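Local coordinates for protein O-methyltransferase family 3 (PDB 7CVW) that catalyses the magnesium-dependent transfer of a methyl group from S-adenosyl-L-methionine to catechol-like compounds, methylating protocatechuic acid at its meta or para hydroxyl without regiospecificity, at residues 21-26 / 75-80; 29-34 / 38-43; 43-48 / 204-209. All coordinates share one frame; numbering follows the deposited sequence.

Contact 1: residues 21-26 / 75-80; sequences DDALLA and MARALP
Arg77 leaves its backbone with CG anti to the carbonyl carbon (chi1 -79°) and runs on extended from CG to NE, a reach that carries its guanidinium to the carboxylate of Asp21 although the nearest CA atoms of the two segments, those of Leu24 and Arg77, are still 11.3 Å apart. Asp21 meets it with CG set between its own backbone N and carbonyl carbon (chi1 76°), which also brings OD1 back under the first turn of the helix. The two side chains approach from opposite directions and form an end-on, two-nitrogen salt bridge: NH1 of Arg77 donates to OD1 of Asp21 at 2.9 Å, nearly straight, and NH2 of Arg77 to OD2 of Asp21 at 2.8 Å along a more bent path. The pair is far from coplanar, the carboxylate and guanidinium planes standing 65° apart. OD1 lies in the guanidinium plane, yet NH1 comes to it from above the carboxylate; OD2 is met on its syn side but well out of the carboxylate plane. From the opposite face of the carboxylate, Leu24 N donates to Asp21 OD1 at 3.2 Å, the N-cap bond of helix 22-34. One oxygen thus serves both the helix start and the arginine, and the two grips together should fix the carboxylate's rotation. Two apolar groups approach the guanidinium obliquely: Ala23 CB stands 3.6 Å from Arg77 NH2, and Leu24 CD1 lies 3.8 Å from Arg77 NH1. Arg77 belongs to the type I turn from Ala76 to Leu79, just after helix 70-76 and leading on toward strand 84-89, so the bridge ties the start of helix 22-34 to this turn. Leu24 also packs on Tyr70, Ile73 and Trp74 of helix 70-76, while Arg77 touches Gln50 of helix 43-55.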
loop_
_atom_site.group_PDB
_atom_site.type_symbol
_atom_site.label_atom_id
_atom_site.label_comp_id
_atom_site.label_asym_id
_atom_site.label_seq_id
_atom_site.Cartn_x
_atom_site.Cartn_y
_atom_site.Cartn_z
ATOM N N ASP A 21 10.622 1.058 -18.830
ATOM C CA ASP A 21 11.688 1.485 -19.769
ATOM C C ASP A 21 12.556 0.294 -20.204
ATOM O O ASP A 21 12.332 -0.868 -19.767
ATOM C CB ASP A 21 12.546 2.576 -19.136
ATOM C CG ASP A 21 13.514 2.039 -18.096
ATOM O OD1 ASP A 21 13.146 1.083 -17.356
ATOM O OD2 ASP A 21 14.634 2.539 -18.071
ATOM N N ASP A 22 13.551 0.565 -21.034
ATOM C CA ASP A 22 14.426 -0.506 -21.560
ATOM C C ASP A 22 15.103 -1.262 -20.408
ATOM O O ASP A 22 15.231 -2.464 -20.523
ATOM C CB ASP A 22 15.513 0.058 -22.476
ATOM C CG ASP A 22 16.549 -0.963 -22.932
ATOM O OD1 ASP A 22 16.163 -1.893 -23.640
ATOM O OD2 ASP A 22 17.727 -0.826 -22.550
ATOM N N ALA A 23 15.576 -0.593 -19.354
ATOM C CA ALA A 23 16.339 -1.289 -18.291
ATOM C C ALA A 23 15.443 -2.308 -17.576
ATOM O O ALA A 23 15.943 -3.404 -17.252
ATOM C CB ALA A 23 16.929 -0.314 -17.324
ATOM N N LEU A 24 14.179 -1.974 -17.300
ATOM C CA LEU A 24 13.258 -2.937 -16.658
ATOM C C LEU A 24 12.945 -4.080 -17.615
ATOM O O LEU A 24 12.925 -5.237 -17.176
ATOM C CB LEU A 24 11.976 -2.227 -16.189
ATOM C CG LEU A 24 12.165 -1.382 -14.940
ATOM C CD1 LEU A 24 10.952 -0.510 -14.686
ATOM C CD2 LEU A 24 12.480 -2.286 -13.751
ATOM N N LEU A 25 12.622 -3.777 -18.875
ATOM C CA LEU A 25 12.272 -4.843 -19.836
ATOM C C LEU A 25 13.486 -5.757 -20.021
ATOM O O LEU A 25 13.298 -6.987 -20.146
ATOM C CB LEU A 25 11.833 -4.208 -21.155
ATOM C CG LEU A 25 10.533 -3.420 -21.079
ATOM C CD1 LEU A 25 10.289 -2.701 -22.401
ATOM C CD2 LEU A 25 9.370 -4.331 -20.709
ATOM N N ALA A 26 14.692 -5.192 -20.047
ATOM C CA ALA A 26 15.930 -5.978 -20.245
ATOM C C ALA A 26 16.130 -6.871 -19.009
ATOM O O ALA A 26 16.558 -8.024 -19.158
ATOM C CB ALA A 26 17.098 -5.057 -20.500
ATOM N N MET A 75 12.882 0.214 -6.846
ATOM C CA MET A 75 13.127 0.909 -5.553
ATOM C C MET A 75 14.315 1.868 -5.653
ATOM O O MET A 75 14.215 2.962 -5.107
ATOM C CB MET A 75 13.353 -0.081 -4.410
ATOM C CG MET A 75 12.096 -0.862 -4.113
ATOM S SD MET A 75 12.293 -1.944 -2.666
ATOM C CE MET A 75 13.399 -3.181 -3.328
ATOM N N ALA A 76 15.420 1.497 -6.309
ATOM C CA ALA A 76 16.630 2.357 -6.336
ATOM C C ALA A 76 16.327 3.667 -7.071
ATOM O O ALA A 76 16.920 4.716 -6.728
ATOM C CB ALA A 76 17.761 1.621 -7.003
ATOM N N ARG A 77 15.379 3.644 -8.004
ATOM C CA ARG A 77 14.987 4.881 -8.724
ATOM C C ARG A 77 14.272 5.879 -7.803
ATOM O O ARG A 77 14.166 7.043 -8.223
ATOM C CB ARG A 77 14.147 4.516 -9.943
ATOM C CG ARG A 77 15.030 4.036 -11.081
ATOM C CD ARG A 77 14.258 3.484 -12.241
ATOM N NE ARG A 77 15.138 3.246 -13.362
ATOM C CZ ARG A 77 14.780 2.648 -14.499
ATOM N NH1 ARG A 77 13.544 2.226 -14.684
ATOM N NH2 ARG A 77 15.675 2.522 -15.468
ATOM N N ALA A 78 13.853 5.510 -6.589
ATOM C CA ALA A 78 13.259 6.461 -5.628
ATOM C C ALA A 78 14.358 7.193 -4.849
ATOM O O ALA A 78 14.016 8.144 -4.150
ATOM C CB ALA A 78 12.351 5.745 -4.671
ATOM N N LEU A 79 15.602 6.722 -4.882
ATOM C CA LEU A 79 16.693 7.256 -4.035
ATOM C C LEU A 79 17.143 8.631 -4.520
ATOM O O LEU A 79 17.138 8.907 -5.721
ATOM C CB LEU A 79 17.894 6.320 -4.073
ATOM C CG LEU A 79 17.714 4.950 -3.426
ATOM C CD1 LEU A 79 18.914 4.072 -3.756
ATOM C CD2 LEU A 79 17.543 5.056 -1.930
ATOM N N PRO A 80 17.637 9.481 -3.601
ATOM C CA PRO A 80 18.397 10.656 -4.015
ATOM C C PRO A 80 19.752 10.203 -4.575
ATOM O O PRO A 80 20.111 9.035 -4.438
ATOM C CB PRO A 80 18.488 11.453 -2.708
ATOM C CG PRO A 80 18.540 10.390 -1.632
ATOM C CD PRO A 80 17.571 9.336 -2.139
#

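Contact 2: residues 29-34 / 38-43; sequences NSLAEA and AISVSP. With SAH (S-adenosyl-L-homocysteine), chain E.
The loop between helices 22-34 and 43-55 forms one wall of the S-adenosyl-L-homocysteine pocket, and Leu31 packs against it from the helix side. A single branch makes the contact: Leu31 CD1 lies 3.6 Å from Ser40 OG and 4.2 Å from Ala38 CA, touches of van der Waals kind. CG of Leu31 is anti to the carbonyl carbon (chi1 -68°), which turns the branch toward the loop; Ala68 packs on the same side chain. In this Rossmann-like methyltransferase fold the loop helps hold the carboxylate of the homocysteine part of the ligand. Val41, an established S-adenosyl-L-methionine-binding residue, uses its main chain: Val41 N donates to the ligand's carboxylate atom OXT at 2.9 Å, with an N-H...O angle of 155°, and its CG1 lies 3.5 Å from that same OXT. Ser40 CB stands 3.6 Å from the other carboxylate oxygen, O of the ligand. Farther along the ligand, Ile39 brings CD1 to 3.6 Å from the thioether sulfur SD. Lys210 NZ donates to Ser40 O, and Ser42 OG caps helix 43-55 through Gln45 N.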
loop_
_atom_site.group_PDB
_atom_site.type_symbol
_atom_site.label_atom_id
_atom_site.label_comp_id
_atom_site.label_asym_id
_atom_site.label_seq_id
_atom_site.Cartn_x
_atom_site.Cartn_y
_atom_site.Cartn_z
ATOM N N ASN A 29 13.852 -9.745 -19.514
ATOM C CA ASN A 29 14.347 -10.592 -20.630
ATOM C C ASN A 29 15.535 -11.428 -20.165
ATOM O O ASN A 29 15.688 -12.591 -20.630
ATOM C CB ASN A 29 14.682 -9.735 -21.856
ATOM C CG ASN A 29 13.430 -9.230 -22.542
ATOM O OD1 ASN A 29 12.359 -9.820 -22.383
ATOM N ND2 ASN A 29 13.538 -8.123 -23.261
ATOM N N SER A 30 16.321 -10.915 -19.217
ATOM C CA SER A 30 17.555 -11.610 -18.779
ATOM C C SER A 30 17.185 -12.937 -18.103
ATOM O O SER A 30 18.032 -13.834 -18.058
ATOM C CB SER A 30 18.424 -10.726 -17.903
ATOM O OG SER A 30 17.845 -10.570 -16.615
ATOM N N LEU A 31 15.993 -13.051 -17.535
ATOM C CA LEU A 31 15.610 -14.245 -16.743
ATOM C C LEU A 31 15.637 -15.491 -17.623
ATOM O O LEU A 31 16.251 -16.469 -17.243
ATOM C CB LEU A 31 14.223 -14.053 -16.135
ATOM C CG LEU A 31 14.159 -12.989 -15.050
ATOM C CD1 LEU A 31 12.715 -12.686 -14.719
ATOM C CD2 LEU A 31 14.923 -13.405 -13.797
ATOM N N ALA A 32 14.922 -15.506 -18.736
ATOM C CA ALA A 32 14.850 -16.749 -19.531
ATOM C C ALA A 32 16.252 -17.059 -20.093
ATOM O O ALA A 32 16.657 -18.225 -20.032
ATOM C CB ALA A 32 13.805 -16.661 -20.603
ATOM N N GLU A 33 16.980 -16.055 -20.575
ATOM C CA GLU A 33 18.344 -16.218 -21.154
ATOM C C GLU A 33 19.274 -16.874 -20.112
ATOM O O GLU A 33 20.159 -17.684 -20.476
ATOM C CB GLU A 33 18.798 -14.834 -21.622
ATOM C CG GLU A 33 20.254 -14.719 -22.000
ATOM C CD GLU A 33 20.778 -13.295 -22.163
ATOM O OE1 GLU A 33 20.178 -12.354 -21.590
ATOM O OE2 GLU A 33 21.810 -13.133 -22.846
ATOM N N ALA A 34 19.135 -16.496 -18.842
ATOM C CA ALA A 34 20.019 -16.944 -17.745
ATOM C C ALA A 34 19.507 -18.232 -17.092
ATOM O O ALA A 34 20.217 -18.714 -16.194
ATOM C CB ALA A 34 20.161 -15.850 -16.726
ATOM N N ALA A 38 10.953 -17.097 -13.350
ATOM C CA ALA A 38 10.187 -15.899 -13.767
ATOM C C ALA A 38 9.378 -15.414 -12.571
ATOM O O ALA A 38 8.166 -15.530 -12.602
ATOM C CB ALA A 38 9.278 -16.219 -14.938
ATOM N N ILE A 39 10.042 -14.969 -11.516
ATOM C CA ILE A 39 9.362 -14.686 -10.221
ATOM C C ILE A 39 9.637 -13.261 -9.734
ATOM O O ILE A 39 9.458 -13.020 -8.531
ATOM C CB ILE A 39 9.732 -15.752 -9.182
ATOM C CG1 ILE A 39 11.223 -15.795 -8.833
ATOM C CG2 ILE A 39 9.215 -17.111 -9.654
ATOM C CD1 ILE A 39 11.604 -16.763 -7.727
ATOM N N SER A 40 10.016 -12.340 -10.615
ATOM C CA SER A 40 10.130 -10.903 -10.246
ATOM C C SER A 40 8.789 -10.397 -9.752
ATOM O O SER A 40 7.744 -10.926 -10.170
ATOM C CB SER A 40 10.535 -10.013 -11.396
ATOM O OG SER A 40 11.734 -10.447 -12.035
ATOM N N VAL A 41 8.799 -9.323 -8.977
ATOM C CA VAL A 41 7.527 -8.578 -8.753
ATOM C C VAL A 41 6.944 -8.163 -10.117
ATOM O O VAL A 41 7.670 -8.030 -11.121
ATOM C CB VAL A 41 7.672 -7.357 -7.833
ATOM C CG1 VAL A 41 8.060 -7.804 -6.429
ATOM C CG2 VAL A 41 8.639 -6.309 -8.386
ATOM N N SER A 42 5.635 -7.963 -10.154
ATOM C CA SER A 42 4.954 -7.481 -11.380
ATOM C C SER A 42 5.287 -6.010 -11.580
ATOM O O SER A 42 5.729 -5.327 -10.645
ATOM C CB SER A 42 3.472 -7.670 -11.250
ATOM O OG SER A 42 2.951 -6.776 -10.264
ATOM N N PRO A 43 5.099 -5.462 -12.793
ATOM C CA PRO A 43 5.284 -4.032 -13.020
ATOM C C PRO A 43 4.524 -3.157 -12.010
ATOM O O PRO A 43 5.077 -2.222 -11.461
ATOM C CB PRO A 43 4.776 -3.850 -14.468
ATOM C CG PRO A 43 5.083 -5.187 -15.108
ATOM C CD PRO A 43 4.752 -6.189 -14.025
HETATM N N SAH E . 12.932 -9.379 -5.360
HETATM C CA SAH E . 13.138 -10.019 -6.674
HETATM C CB SAH E . 12.781 -11.512 -6.613
HETATM C CG SAH E . 13.577 -12.299 -5.625
HETATM S SD SAH E . 13.284 -14.064 -6.049
HETATM C C SAH E . 12.242 -9.278 -7.669
HETATM O O SAH E . 12.715 -8.936 -8.692
HETATM O OXT SAH E . 11.119 -9.123 -7.331
HETATM C "C5'" SAH E . 14.123 -14.870 -4.649
HETATM C "C4'" SAH E . 15.615 -14.700 -4.724
HETATM O "O4'" SAH E . 16.132 -15.071 -3.441
HETATM C "C3'" SAH E . 16.359 -15.593 -5.742
HETATM O "O3'" SAH E . 17.210 -14.850 -6.596
HETATM C "C2'" SAH E . 17.168 -16.555 -4.869
HETATM O "O2'" SAH E . 18.376 -16.971 -5.445
HETATM C "C1'" SAH E . 17.367 -15.694 -3.637
HETATM N N9 SAH E . 17.721 -16.420 -2.439
HETATM C C8 SAH E . 17.405 -17.705 -2.109
HETATM N N7 SAH E . 17.910 -18.080 -0.967
HETATM C C5 SAH E . 18.604 -16.977 -0.512
HETATM C C6 SAH E . 19.354 -16.730 0.654
HETATM N N6 SAH E . 19.562 -17.630 1.593
HETATM N N1 SAH E . 19.915 -15.526 0.783
HETATM C C2 SAH E . 19.714 -14.624 -0.177
HETATM N N3 SAH E . 19.051 -14.749 -1.313
HETATM C C4 SAH E . 18.488 -15.947 -1.415
#

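Contact 3: residues 43-48 / 204-209; sequences PNQGKF and LQMVGV. With GOL (glycerol), chain D.
Met206 faces helix 43-55 from strand 199-206, and its side chain, extended beyond CG, passes a glycerol on the way to Phe48. Its CB is 3.7 Å from O1 of the glycerol, and CG lies 3.6 Å from the glycerol C1. Next, SD of Met206 comes to 3.9 Å from Gln45 NE2, the two side chains crossing at a slant. The terminal CE reaches the Phe48 ring at 3.8 Å from CE2, with CD2 little farther. Leu204, two residues back on the same strand, brings CD1 to 3.7 Å from Phe48 CZ. Phe48 offers the ring to both because its CG is anti to the backbone N (chi1 178°). The glycerol, probably from the crystallisation liquor, joins the more polar end: Val207 N donates to its O1 at 3.1 Å, its O2 donates to Val207 O at 2.9 Å, and Gln45 NE2 adds a weak bond to O2. Helix 43-48 and strand 204-206 run roughly antiparallel, at 154°; the helix lies over the face of the sheet at its outermost strand within the chain, 199-206. Met215 and Leu217 of adjoining strand 213-220 also meet it, and Leu204 and Phe48 of the second subunit pack on Phe48 and Leu204 respectively.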
loop_
_atom_site.group_PDB
_atom_site.type_symbol
_atom_site.label_atom_id
_atom_site.label_comp_id
_atom_site.label_asym_id
_atom_site.label_seq_id
_atom_site.Cartn_x
_atom_site.Cartn_y
_atom_site.Cartn_z
ATOM N N PRO A 43 5.099 -5.462 -12.793
ATOM C CA PRO A 43 5.284 -4.032 -13.020
ATOM C C PRO A 43 4.524 -3.157 -12.010
ATOM O O PRO A 43 5.077 -2.222 -11.461
ATOM C CB PRO A 43 4.776 -3.850 -14.468
ATOM C CG PRO A 43 5.083 -5.187 -15.108
ATOM C CD PRO A 43 4.752 -6.189 -14.025
ATOM N N ASN A 44 3.257 -3.494 -11.742
ATOM C CA ASN A 44 2.447 -2.624 -10.858
ATOM C C ASN A 44 2.925 -2.786 -9.417
ATOM O O ASN A 44 2.803 -1.825 -8.651
ATOM C CB ASN A 44 0.959 -2.908 -10.991
ATOM C CG ASN A 44 0.373 -2.490 -12.327
ATOM O OD1 ASN A 44 0.823 -1.505 -12.915
ATOM N ND2 ASN A 44 -0.625 -3.243 -12.759
ATOM N N GLN A 45 3.394 -3.977 -9.024
ATOM C CA GLN A 45 3.999 -4.161 -7.687
ATOM C C GLN A 45 5.305 -3.361 -7.597
ATOM O O GLN A 45 5.589 -2.768 -6.524
ATOM C CB GLN A 45 4.229 -5.635 -7.380
ATOM C CG GLN A 45 2.946 -6.402 -7.200
ATOM C CD GLN A 45 3.157 -7.889 -7.160
ATOM O OE1 GLN A 45 4.283 -8.371 -7.299
ATOM N NE2 GLN A 45 2.056 -8.630 -7.070
ATOM N N GLY A 46 6.087 -3.335 -8.684
ATOM C CA GLY A 46 7.309 -2.518 -8.755
ATOM C C GLY A 46 7.001 -1.058 -8.519
ATOM O O GLY A 46 7.661 -0.433 -7.690
ATOM N N LYS A 47 5.979 -0.532 -9.194
ATOM C CA LYS A 47 5.584 0.880 -9.007
ATOM C C LYS A 47 5.143 1.104 -7.556
ATOM O O LYS A 47 5.506 2.123 -6.979
ATOM C CB LYS A 47 4.473 1.225 -9.999
ATOM C CG LYS A 47 4.028 2.680 -9.991
ATOM C CD LYS A 47 5.103 3.661 -10.435
ATOM C CE LYS A 47 4.572 5.076 -10.628
ATOM N NZ LYS A 47 3.754 5.181 -11.859
ATOM N N PHE A 48 4.411 0.167 -6.967
ATOM C CA PHE A 48 3.970 0.291 -5.560
ATOM C C PHE A 48 5.183 0.371 -4.627
ATOM O O PHE A 48 5.237 1.276 -3.771
ATOM C CB PHE A 48 3.038 -0.865 -5.224
ATOM C CG PHE A 48 2.552 -0.897 -3.796
ATOM C CD1 PHE A 48 1.964 0.216 -3.221
ATOM C CD2 PHE A 48 2.599 -2.062 -3.053
ATOM C CE1 PHE A 48 1.470 0.185 -1.922
ATOM C CE2 PHE A 48 2.074 -2.094 -1.771
ATOM C CZ PHE A 48 1.541 -0.968 -1.196
ATOM N N LEU A 204 -1.488 -7.109 2.830
ATOM C CA LEU A 204 -2.295 -6.706 1.657
ATOM C C LEU A 204 -2.432 -7.909 0.750
ATOM O O LEU A 204 -1.411 -8.341 0.198
ATOM C CB LEU A 204 -1.592 -5.630 0.830
ATOM C CG LEU A 204 -1.594 -4.224 1.377
ATOM C CD1 LEU A 204 -0.677 -3.335 0.526
ATOM C CD2 LEU A 204 -3.011 -3.672 1.383
ATOM N N GLN A 205 -3.652 -8.363 0.526
ATOM C CA GLN A 205 -3.932 -9.376 -0.500
ATOM C C GLN A 205 -3.631 -8.768 -1.869
ATOM O O GLN A 205 -3.978 -7.591 -2.106
ATOM C CB GLN A 205 -5.363 -9.873 -0.403
ATOM C CG GLN A 205 -5.697 -10.524 0.932
ATOM C CD GLN A 205 -7.014 -11.262 0.913
ATOM O OE1 GLN A 205 -7.910 -11.027 1.746
ATOM N NE2 GLN A 205 -7.124 -12.190 -0.007
ATOM N N MET A 206 -3.015 -9.553 -2.739
ATOM C CA MET A 206 -2.658 -9.059 -4.085
ATOM C C MET A 206 -3.091 -10.031 -5.169
ATOM O O MET A 206 -2.911 -11.245 -5.040
ATOM C CB MET A 206 -1.167 -8.773 -4.176
ATOM C CG MET A 206 -0.806 -7.568 -3.330
ATOM S SD MET A 206 0.872 -7.040 -3.671
ATOM C CE MET A 206 0.955 -5.646 -2.543
ATOM N N VAL A 207 -3.656 -9.444 -6.222
ATOM C CA VAL A 207 -4.048 -10.170 -7.455
ATOM C C VAL A 207 -3.523 -9.386 -8.654
ATOM O O VAL A 207 -3.157 -8.200 -8.514
ATOM C CB VAL A 207 -5.567 -10.401 -7.521
ATOM C CG1 VAL A 207 -6.008 -11.333 -6.405
ATOM C CG2 VAL A 207 -6.349 -9.095 -7.463
ATOM N N GLY A 208 -3.431 -10.053 -9.795
ATOM C CA GLY A 208 -2.925 -9.432 -11.026
ATOM C C GLY A 208 -2.339 -10.474 -11.944
ATOM O O GLY A 208 -2.888 -11.556 -12.038
ATOM N N VAL A 209 -1.243 -10.137 -12.611
ATOM C CA VAL A 209 -0.591 -11.062 -13.571
ATOM C C VAL A 209 0.024 -12.259 -12.840
ATOM O O VAL A 209 0.200 -13.307 -13.479
ATOM C CB VAL A 209 0.426 -10.340 -14.464
ATOM C CG1 VAL A 209 -0.278 -9.373 -15.399
ATOM C CG2 VAL A 209 1.538 -9.663 -13.686
HETATM C C1 GOL D . -2.215 -5.512 -5.859
HETATM O O1 GOL D . -3.366 -6.362 -5.857
HETATM C C2 GOL D . -1.426 -5.540 -7.160
HETATM O O2 GOL D . -0.852 -6.828 -7.426
HETATM C C3 GOL D . -2.254 -5.096 -8.348
HETATM O O3 GOL D . -2.684 -3.740 -8.218
#

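Overall arrangement
The three contacts follow the chain through helices 22-34 and 43-55. Contact 1 joins the start of helix 22-34 to the turn after helix 70-76, and contact 2 joins its far end to the cofactor loop; their centres are 14 Å apart. Contacts 2 and 3 share Pro43 and touch directly, with Ser42 CB 3.7 Å from Val209 CG2 and Val41 CG2 3.9 Å from Gly46 N. Contact 2 holds the ligand itself, whereas in contact 1 the side chain of Leu24 is about 8 Å from S-adenosyl-L-homocysteine. In contact 3 the side chain of Gln45 lies about 7 Å from the magnesium ion bound by Asp139, Asp165 and Asn166.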